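Local coordinates for transcriptional regulatory protein RcsB (Escherichia coli, PDB 5I4C), which is the response regulator of the Rcs phosphorelay, binding regulatory DNA to control genes for capsule, biofilm, cell division and outer-membrane proteins, represented here by its receiver domain, at residues A[15-18]-A[19-23]; A[69-72]-A[73-77]; A[112-115]-A[116-120]. All coordinates share one frame; numbering follows the deposited sequence.

Contact 1: A[15-18]-A[19-23]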
ATOM      1  N   VAL A  15      -2.350  -1.840   1.801  1.00 23.91           N
ATOM      2  CA  VAL A  15      -2.274  -0.943   2.941  1.00 24.48           C
ATOM      3  C   VAL A  15      -2.386  -1.737   4.240  1.00 24.60           C
ATOM      4  O   VAL A  15      -1.587  -1.552   5.196  1.00 23.60           O
ATOM      5  CB  VAL A  15      -3.350   0.182   2.858  1.00 24.94           C
ATOM      6  CG1 VAL A  15      -3.363   1.031   4.117  1.00 24.13           C
ATOM      7  CG2 VAL A  15      -3.151   1.080   1.634  1.00 25.82           C
ATOM      8  N   LEU A  16      -3.352  -2.639   4.270  1.00 25.31           N
ATOM      9  CA  LEU A  16      -3.531  -3.494   5.442  1.00 26.33           C
ATOM     10  C   LEU A  16      -2.295  -4.380   5.712  1.00 26.48           C
ATOM     11  O   LEU A  16      -1.885  -4.519   6.854  1.00 25.75           O
ATOM     12  CB  LEU A  16      -4.787  -4.309   5.311  1.00 27.95           C
ATOM     13  CG  LEU A  16      -6.090  -3.497   5.216  1.00 29.04           C
ATOM     14  CD1 LEU A  16      -7.241  -4.459   4.961  1.00 32.43           C
ATOM     15  CD2 LEU A  16      -6.300  -2.633   6.422  1.00 30.73           C
ATOM     16  N   PHE A  17      -1.718  -4.950   4.667  1.00 24.23           N
ATOM     17  CA  PHE A  17      -0.488  -5.744   4.773  1.00 24.08           C
ATOM     18  C   PHE A  17       0.638  -4.942   5.411  1.00 24.50           C
ATOM     19  O   PHE A  17       1.286  -5.429   6.355  1.00 24.52           O
ATOM     20  CB  PHE A  17      -0.072  -6.199   3.365  1.00 24.43           C
ATOM     21  CG  PHE A  17       1.161  -7.024   3.333  1.00 25.72           C
ATOM     22  CD1 PHE A  17       1.132  -8.342   3.690  1.00 28.60           C
ATOM     23  CD2 PHE A  17       2.347  -6.479   2.993  1.00 25.84           C
ATOM     24  CE1 PHE A  17       2.310  -9.101   3.643  1.00 30.97           C
ATOM     25  CE2 PHE A  17       3.531  -7.182   2.996  1.00 27.47           C
ATOM     26  CZ  PHE A  17       3.512  -8.524   3.284  1.00 29.13           C
ATOM     27  N   GLY A  18       0.907  -3.734   4.888  1.00 24.57           N
ATOM     28  CA  GLY A  18       2.027  -2.881   5.386  1.00 25.81           C
ATOM     29  C   GLY A  18       1.840  -2.530   6.850  1.00 24.94           C
ATOM     30  O   GLY A  18       2.750  -2.657   7.653  1.00 25.72           O
ATOM     31  N   ILE A  19       0.612  -2.118   7.184  1.00 23.91           N
ATOM     32  CA  ILE A  19       0.260  -1.807   8.544  1.00 25.51           C
ATOM     33  C   ILE A  19       0.443  -3.032   9.461  1.00 26.53           C
ATOM     34  O   ILE A  19       1.068  -2.931  10.507  1.00 27.26           O
ATOM     35  CB  ILE A  19      -1.159  -1.207   8.634  1.00 25.56           C
ATOM     36  CG1 ILE A  19      -1.135   0.159   7.930  1.00 28.80           C
ATOM     37  CG2 ILE A  19      -1.533  -1.052  10.108  1.00 28.22           C
ATOM     38  CD1 ILE A  19      -2.461   0.894   7.855  1.00 29.27           C
ATOM     39  N   ARG A  20      -0.041  -4.190   9.048  1.00 27.30           N
ATOM     40  CA  ARG A  20       0.121  -5.401   9.895  1.00 30.70           C
ATOM     41  C   ARG A  20       1.629  -5.731  10.121  1.00 30.35           C
ATOM     42  O   ARG A  20       2.018  -6.064  11.246  1.00 30.28           O
ATOM     43  CB  ARG A  20      -0.670  -6.563   9.282  1.00 32.25           C
ATOM     44  CG  ARG A  20      -0.524  -7.913   9.927  1.00 36.95           C
ATOM     45  CD  ARG A  20      -0.956  -9.020   8.916  1.00 40.45           C
ATOM     46  NE  ARG A  20      -2.084  -8.545   8.115  1.00 39.91           N
ATOM     47  CZ  ARG A  20      -2.258  -8.792   6.803  1.00 45.52           C
ATOM     48  NH1 ARG A  20      -1.403  -9.577   6.102  1.00 44.43           N
ATOM     49  NH2 ARG A  20      -3.287  -8.205   6.152  1.00 42.98           N
ATOM     50  N   LYS A  21       2.450  -5.612   9.076  1.00 29.44           N
ATOM     51  CA  LYS A  21       3.854  -5.868   9.143  1.00 32.90           C
ATOM     52  C   LYS A  21       4.535  -4.912  10.102  1.00 32.46           C
ATOM     53  O   LYS A  21       5.359  -5.302  10.901  1.00 34.92           O
ATOM     54  CB  LYS A  21       4.486  -5.716   7.773  1.00 36.64           C
ATOM     55  CG  LYS A  21       4.244  -6.813   6.762  1.00 40.82           C
ATOM     56  CD  LYS A  21       4.606  -8.220   7.271  1.00 48.09           C
ATOM     57  CE  LYS A  21       3.337  -8.904   7.787  1.00 52.80           C
ATOM     58  NZ  LYS A  21       3.586 -10.365   7.924  1.00 57.95           N
ATOM     59  N   SER A  22       4.124  -3.670  10.105  1.00 29.99           N
ATOM     60  CA  SER A  22       4.702  -2.707  10.995  1.00 32.03           C
ATOM     61  C   SER A  22       4.272  -2.992  12.462  1.00 32.58           C
ATOM     62  O   SER A  22       5.089  -2.997  13.414  1.00 32.67           O
ATOM     63  CB  SER A  22       4.313  -1.291  10.567  1.00 32.11           C
ATOM     64  OG  SER A  22       4.609  -0.471  11.704  1.00 36.50           O
ATOM     65  N   LEU A  23       2.999  -3.227  12.656  1.00 29.43           N
ATOM     66  CA  LEU A  23       2.489  -3.434  13.991  1.00 30.56           C
ATOM     67  C   LEU A  23       2.935  -4.765  14.622  1.00 33.51           C
ATOM     68  O   LEU A  23       3.047  -4.890  15.861  1.00 31.41           O
ATOM     69  CB  LEU A  23       0.963  -3.327  13.973  1.00 29.83           C
ATOM     70  CG  LEU A  23       0.466  -1.912  13.573  1.00 29.35           C
ATOM     71  CD1 LEU A  23      -1.050  -1.815  13.724  1.00 29.32           C
ATOM     72  CD2 LEU A  23       1.118  -0.898  14.447  1.00 31.90           C
TER

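Contact 2: A[69-72]-A[73-77]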
ATOM      1  N   THR A  69     -19.791  10.964   7.863  1.00 33.19           N
ATOM      2  CA  THR A  69     -20.954  10.137   8.189  1.00 32.77           C
ATOM      3  C   THR A  69     -20.595   8.906   8.967  1.00 30.58           C
ATOM      4  O   THR A  69     -21.151   8.644   9.994  1.00 29.33           O
ATOM      5  CB  THR A  69     -21.625   9.755   6.869  1.00 34.68           C
ATOM      6  OG1 THR A  69     -22.065  10.951   6.244  1.00 35.38           O
ATOM      7  CG2 THR A  69     -22.803   8.824   7.058  1.00 36.45           C
ATOM      8  N   LEU A  70     -19.529   8.239   8.556  1.00 29.67           N
ATOM      9  CA  LEU A  70     -19.072   7.049   9.259  1.00 26.81           C
ATOM     10  C   LEU A  70     -18.494   7.433  10.601  1.00 27.58           C
ATOM     11  O   LEU A  70     -18.798   6.789  11.597  1.00 27.04           O
ATOM     12  CB  LEU A  70     -18.006   6.352   8.430  1.00 27.01           C
ATOM     13  CG  LEU A  70     -17.439   5.100   9.109  1.00 27.45           C
ATOM     14  CD1 LEU A  70     -18.524   4.051   9.394  1.00 26.99           C
ATOM     15  CD2 LEU A  70     -16.308   4.562   8.279  1.00 27.80           C
ATOM     16  N   ILE A  71     -17.714   8.483  10.655  1.00 27.59           N
ATOM     17  CA  ILE A  71     -17.219   8.910  11.969  1.00 30.47           C
ATOM     18  C   ILE A  71     -18.297   9.217  12.977  1.00 30.16           C
ATOM     19  O   ILE A  71     -18.207   8.807  14.146  1.00 29.87           O
ATOM     20  CB  ILE A  71     -16.246  10.093  11.894  1.00 34.15           C
ATOM     21  CG1 ILE A  71     -14.962   9.745  11.144  1.00 33.62           C
ATOM     22  CG2 ILE A  71     -15.854  10.580  13.306  1.00 36.46           C
ATOM     23  CD1 ILE A  71     -14.534   8.334  11.348  1.00 35.13           C
ATOM     24  N   LYS A  72     -19.292   9.938  12.546  1.00 32.54           N
ATOM     25  CA  LYS A  72     -20.461  10.262  13.386  1.00 32.91           C
ATOM     26  C   LYS A  72     -21.172   9.020  13.871  1.00 30.44           C
ATOM     27  O   LYS A  72     -21.551   8.916  15.020  1.00 30.74           O
ATOM     28  CB  LYS A  72     -21.452  11.098  12.582  1.00 36.23           C
ATOM     29  CG  LYS A  72     -21.058  12.540  12.452  1.00 41.40           C
ATOM     30  CD  LYS A  72     -22.062  13.293  11.569  1.00 46.04           C
ATOM     31  CE  LYS A  72     -22.570  14.503  12.298  1.00 52.36           C
ATOM     32  NZ  LYS A  72     -23.137  15.421  11.305  1.00 58.61           N
ATOM     33  N   TYR A  73     -21.369   8.077  12.990  1.00 29.51           N
ATOM     34  CA  TYR A  73     -21.904   6.778  13.368  1.00 28.76           C
ATOM     35  C   TYR A  73     -21.079   6.118  14.501  1.00 27.18           C
ATOM     36  O   TYR A  73     -21.633   5.733  15.550  1.00 25.18           O
ATOM     37  CB  TYR A  73     -22.052   5.851  12.135  1.00 29.63           C
ATOM     38  CG  TYR A  73     -22.793   4.595  12.483  1.00 31.49           C
ATOM     39  CD1 TYR A  73     -22.133   3.545  13.128  1.00 31.87           C
ATOM     40  CD2 TYR A  73     -24.196   4.501  12.331  1.00 33.89           C
ATOM     41  CE1 TYR A  73     -22.804   2.423  13.572  1.00 31.30           C
ATOM     42  CE2 TYR A  73     -24.876   3.336  12.731  1.00 35.32           C
ATOM     43  CZ  TYR A  73     -24.172   2.311  13.348  1.00 33.74           C
ATOM     44  OH  TYR A  73     -24.742   1.185  13.803  1.00 34.88           O
ATOM     45  N   ILE A  74     -19.776   6.018  14.310  1.00 26.20           N
ATOM     46  CA  ILE A  74     -18.884   5.350  15.306  1.00 26.28           C
ATOM     47  C   ILE A  74     -18.838   6.116  16.631  1.00 27.52           C
ATOM     48  O   ILE A  74     -18.872   5.493  17.727  1.00 26.77           O
ATOM     49  CB  ILE A  74     -17.477   5.141  14.734  1.00 27.54           C
ATOM     50  CG1 ILE A  74     -17.568   4.201  13.534  1.00 28.80           C
ATOM     51  CG2 ILE A  74     -16.559   4.510  15.767  1.00 26.38           C
ATOM     52  CD1 ILE A  74     -16.353   4.127  12.721  1.00 30.94           C
ATOM     53  N   LYS A  75     -18.765   7.448  16.573  1.00 27.42           N
ATOM     54  CA  LYS A  75     -18.728   8.222  17.811  1.00 31.20           C
ATOM     55  C   LYS A  75     -19.954   8.042  18.628  1.00 29.84           C
ATOM     56  O   LYS A  75     -19.879   8.044  19.830  1.00 29.31           O
ATOM     57  CB  LYS A  75     -18.574   9.719  17.613  1.00 36.18           C
ATOM     58  CG  LYS A  75     -17.349  10.193  16.878  1.00 41.15           C
ATOM     59  CD  LYS A  75     -16.037   9.736  17.480  1.00 48.80           C
ATOM     60  CE  LYS A  75     -15.636  10.435  18.794  1.00 57.92           C
ATOM     61  NZ  LYS A  75     -14.258   9.950  19.225  1.00 65.12           N
ATOM     62  N   ARG A  76     -21.078   7.859  17.965  1.00 30.67           N
ATOM     63  CA  ARG A  76     -22.353   7.697  18.664  1.00 32.94           C
ATOM     64  C   ARG A  76     -22.522   6.301  19.191  1.00 30.80           C
ATOM     65  O   ARG A  76     -22.956   6.101  20.322  1.00 30.56           O
ATOM     66  CB  ARG A  76     -23.414   8.039  17.662  1.00 34.07           C
ATOM     67  CG  ARG A  76     -24.752   8.029  18.198  1.00 37.20           C
ATOM     68  CD  ARG A  76     -25.667   8.801  17.260  1.00 40.00           C
ATOM     69  NE  ARG A  76     -26.931   8.389  17.770  1.00 41.59           N
ATOM     70  CZ  ARG A  76     -27.585   7.306  17.359  1.00 44.52           C
ATOM     71  NH1 ARG A  76     -27.200   6.620  16.307  1.00 41.91           N
ATOM     72  NH2 ARG A  76     -28.707   6.974  17.979  1.00 46.96           N
ATOM     73  N   HIS A  77     -22.240   5.308  18.351  1.00 28.40           N
ATOM     74  CA  HIS A  77     -22.496   3.915  18.741  1.00 28.71           C
ATOM     75  C   HIS A  77     -21.352   3.235  19.527  1.00 28.04           C
ATOM     76  O   HIS A  77     -21.599   2.275  20.229  1.00 28.24           O
ATOM     77  CB  HIS A  77     -22.805   3.064  17.490  1.00 30.37           C
ATOM     78  CG  HIS A  77     -24.144   3.347  16.903  1.00 31.70           C
ATOM     79  ND1 HIS A  77     -25.306   2.790  17.405  1.00 32.45           N
ATOM     80  CD2 HIS A  77     -24.525   4.185  15.910  1.00 33.89           C
ATOM     81  CE1 HIS A  77     -26.333   3.227  16.696  1.00 34.56           C
ATOM     82  NE2 HIS A  77     -25.889   4.059  15.775  1.00 35.04           N
TER

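Contact 3: A[112-115]-A[116-120]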
ATOM      1  N   ALA A 112       2.130   5.438   7.138  1.00 27.75           N
ATOM      2  CA  ALA A 112       1.629   4.673   8.276  1.00 28.30           C
ATOM      3  C   ALA A 112       2.583   3.675   8.950  1.00 30.68           C
ATOM      4  O   ALA A 112       2.602   3.595  10.174  1.00 29.70           O
ATOM      5  CB  ALA A 112       0.296   4.009   7.903  1.00 28.17           C
ATOM      6  N   PRO A 113       3.426   2.951   8.179  1.00 34.72           N
ATOM      7  CA  PRO A 113       4.257   1.985   8.884  1.00 35.59           C
ATOM      8  C   PRO A 113       5.214   2.587   9.864  1.00 35.86           C
ATOM      9  O   PRO A 113       5.395   1.983  10.903  1.00 37.62           O
ATOM     10  CB  PRO A 113       5.055   1.286   7.768  1.00 39.18           C
ATOM     11  CG  PRO A 113       4.210   1.459   6.530  1.00 38.93           C
ATOM     12  CD  PRO A 113       3.489   2.782   6.707  1.00 35.98           C
ATOM     13  N   THR A 114       5.817   3.725   9.538  1.00 35.47           N
ATOM     14  CA  THR A 114       6.602   4.544  10.473  1.00 37.36           C
ATOM     15  C   THR A 114       5.796   5.376  11.481  1.00 35.56           C
ATOM     16  O   THR A 114       6.128   5.487  12.674  1.00 36.03           O
ATOM     17  CB  THR A 114       7.402   5.593   9.692  1.00 41.31           C
ATOM     18  OG1 THR A 114       7.952   4.979   8.540  1.00 45.90           O
ATOM     19  CG2 THR A 114       8.503   6.160  10.565  1.00 44.78           C
ATOM     20  N   ASP A 115       4.731   5.992  11.011  1.00 33.52           N
ATOM     21  CA  ASP A 115       4.050   6.989  11.841  1.00 33.79           C
ATOM     22  C   ASP A 115       3.089   6.370  12.782  1.00 34.25           C
ATOM     23  O   ASP A 115       2.864   6.956  13.842  1.00 33.74           O
ATOM     24  CB  ASP A 115       3.327   8.032  10.994  1.00 34.45           C
ATOM     25  CG  ASP A 115       4.277   8.870  10.142  1.00 38.72           C
ATOM     26  OD1 ASP A 115       5.493   8.907  10.477  1.00 42.77           O
ATOM     27  OD2 ASP A 115       3.831   9.463   9.112  1.00 41.92           O
ATOM     28  N   LEU A 116       2.458   5.225  12.445  1.00 33.33           N
ATOM     29  CA  LEU A 116       1.462   4.635  13.362  1.00 32.65           C
ATOM     30  C   LEU A 116       1.964   4.250  14.709  1.00 33.80           C
ATOM     31  O   LEU A 116       1.240   4.406  15.691  1.00 32.50           O
ATOM     32  CB  LEU A 116       0.778   3.369  12.847  1.00 34.34           C
ATOM     33  CG  LEU A 116      -0.456   3.555  12.005  1.00 33.82           C
ATOM     34  CD1 LEU A 116      -0.859   2.168  11.567  1.00 34.72           C
ATOM     35  CD2 LEU A 116      -1.597   4.245  12.764  1.00 33.19           C
ATOM     36  N   PRO A 117       3.164   3.651  14.758  1.00 33.35           N
ATOM     37  CA  PRO A 117       3.670   3.316  16.060  1.00 36.05           C
ATOM     38  C   PRO A 117       3.800   4.564  16.950  1.00 35.64           C
ATOM     39  O   PRO A 117       3.496   4.507  18.156  1.00 35.71           O
ATOM     40  CB  PRO A 117       5.015   2.628  15.741  1.00 37.37           C
ATOM     41  CG  PRO A 117       4.730   1.998  14.376  1.00 36.63           C
ATOM     42  CD  PRO A 117       3.970   3.056  13.685  1.00 35.10           C
ATOM     43  N   LYS A 118       4.129   5.686  16.344  1.00 34.78           N
ATOM     44  CA  LYS A 118       4.296   6.899  17.092  1.00 36.29           C
ATOM     45  C   LYS A 118       2.908   7.406  17.487  1.00 34.50           C
ATOM     46  O   LYS A 118       2.731   7.883  18.619  1.00 32.13           O
ATOM     47  CB  LYS A 118       5.021   7.990  16.276  1.00 38.73           C
ATOM     48  CG  LYS A 118       6.404   7.663  15.698  1.00 42.13           C
ATOM     49  CD  LYS A 118       6.764   8.823  14.777  1.00 45.34           C
ATOM     50  CE  LYS A 118       8.156   8.756  14.187  1.00 51.81           C
ATOM     51  NZ  LYS A 118       8.741  10.131  14.134  1.00 56.57           N
ATOM     52  N   ALA A 119       1.928   7.319  16.577  1.00 30.78           N
ATOM     53  CA  ALA A 119       0.571   7.758  16.922  1.00 29.66           C
ATOM     54  C   ALA A 119      -0.041   6.914  18.067  1.00 30.24           C
ATOM     55  O   ALA A 119      -0.696   7.432  19.001  1.00 28.37           O
ATOM     56  CB  ALA A 119      -0.304   7.726  15.669  1.00 29.85           C
ATOM     57  N   LEU A 120       0.187   5.611  17.989  1.00 30.11           N
ATOM     58  CA  LEU A 120      -0.310   4.708  19.010  1.00 31.80           C
ATOM     59  C   LEU A 120       0.381   4.933  20.384  1.00 32.09           C
ATOM     60  O   LEU A 120      -0.280   4.834  21.403  1.00 31.82           O
ATOM     61  CB  LEU A 120      -0.146   3.250  18.578  1.00 31.49           C
ATOM     62  CG  LEU A 120      -1.022   2.840  17.389  1.00 31.57           C
ATOM     63  CD1 LEU A 120      -0.746   1.373  17.105  1.00 33.40           C
ATOM     64  CD2 LEU A 120      -2.481   3.034  17.686  1.00 31.64           C
TER

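Contact 1: A[15-18]-A[19-23]
With its CG anti to the backbone N (chi1 -180°), Phe-17 carries its ring out alongside the next helical turn, where Lys-21, folded by a bend at chi2 (-54°), lays its aliphatic chain over one ring face. The touching atom is Lys-21 CG, 4.0 Å from the centroid of the Phe-17 ring and shifted toward the rim, a CH-pi contact; Lys-21 CD follows at 4.1 Å from Phe-17 CZ. A long chain suits this place because its methylenes can cover the aromatic while its charged NZ travels on to a salt bridge with Glu-24. The Arg-20 guanidinium stands nearly perpendicular to the ring, the two planes 86° apart, with NH1 3.7 Å from Phe-17 CD1, and one guanidinium face lies over Phe-17 CA. Arg-20 NE forms a salt bridge with Glu-34, consistent with this orientation. All this belongs to helix 13-23, which makes the crossover between parallel strands 4-9 and 29-35 in the CheY-like receiver fold. On the buried side the chemistry turns apolar: Val-15 and Ile-19 lie side by side, Val-15 CG1 being 3.8 Å from Ile-19 CD1, and the branched Ile-19 touches both Ile-8 of the sheet and Ala-112 and Leu-116 of helix 112-124. Between these sides runs ordinary alpha-helical bonding, for example Ile-19 N to Val-15 O at 3.0 Å and Lys-21 N to Phe-17 O at 3.0 Å. Phe-17 packs on Gly-18 of the second subunit, where there is no side chain, and Lys-21 meets Phe-17 of that subunit.

Contact 2: A[69-72]-A[73-77]
The Tyr-73 ring is carried on a CB that rests 3.4 Å from Leu-70 O and 3.6 Å from Thr-69 O on the preceding turn; the ring itself meets that of Tyr-64, the planes inclined at about 50°, and has His-77 CD2 over the centre of one face, an approach so tight that its exact spacing is doubtful. The residues lie on helix 67-77, the crossover between parallel strands 52-56 and 82-87 of the receiver domain's alpha/beta fold. Branched aliphatic residues occupy its buried side. Leu-70 and Ile-74 meet at a slant, Leu-70 CG 3.9 Å from Ile-74 CD1, and Ile-74 continues onto Ile-42 of helix 38-44 and Ile-83 of the sheet. Ile-71 instead runs beside Lys-75, its CG2 3.9 Å from Lys-75 CG. Lysine suits this border position: its CG methylene packs against isoleucine, while NZ makes a weak hydrogen bond to Asp-102 O. With CG beside the backbone N and anti to the carbonyl carbon (chi1 -59°), the Lys-75 chain starts close to the backbone, its CG 3.2 Å from Ile-71 O; bends at chi2 and chi3 turn the chain further on. That same carbonyl oxygen, Ile-71 O, also accepts a hydrogen bond from Lys-75 N at 2.8 Å.

Contact 3: A[112-115]-A[116-120]
Ala-112 O receives the N-H of Leu-116 at 2.8 Å, and this acceptor is also brushed by Leu-116 CB, 3.2 Å from Ala-112 O. One residue further the helical pattern breaks, since Pro-117 has no N-H to give. Its ring carbon CD stands instead 3.3 Å from Pro-113 O and 3.4 Å from Thr-114 O. Pro-113 O nevertheless has a partner: the hydroxyl of Ser-22 probably donates to it, so this carbonyl is met from helix 13-23 in place of an N-H of its own helix. The kink falls in helix 112-124, the closing helix of the five-stranded CheY-like receiver fold, packed beside helix 13-23. Asp-115 O then takes two donors, Ala-119 N at 2.9 Å and Lys-118 N at 3.1 Å through a weak, strongly bent bond (123° at the hydrogen). Small Ala-112 suits the close side of the helix, its CB 4.2 Å from Leu-116 CG, and both side chains reach Ile-19. On the outer side the Lys-118 chain runs past Thr-114 O, while its NZ remains 5.0 Å from Asp-115 OD1, not in contact, though the opposite charges may attract weakly.

Contacts 1 and 3 belong together: their centres are about 11 Å apart, and helices 13-23 and 112-124 pack directly, Ile-19 CG2 lying 3.6 Å from Leu-116 CD1. Both also reach the second subunit, through Val-15, Phe-17 and Lys-21 in contact 1 and through Pro-113 in contact 3. Contact 2 lies across the chain's centre, about 25 Å from contact 1 and 23 Å from contact 3 between centres, and touches neither; no other chain of the assembly reaches it. Contact 1 is the most buried, whereas the other two mix covered and exposed residues. Contact 1 covers an aromatic with a lysine methylene and pairs branched aliphatics, contact 2 sets aliphatic packing on its buried side, and contact 3 is shaped by a proline.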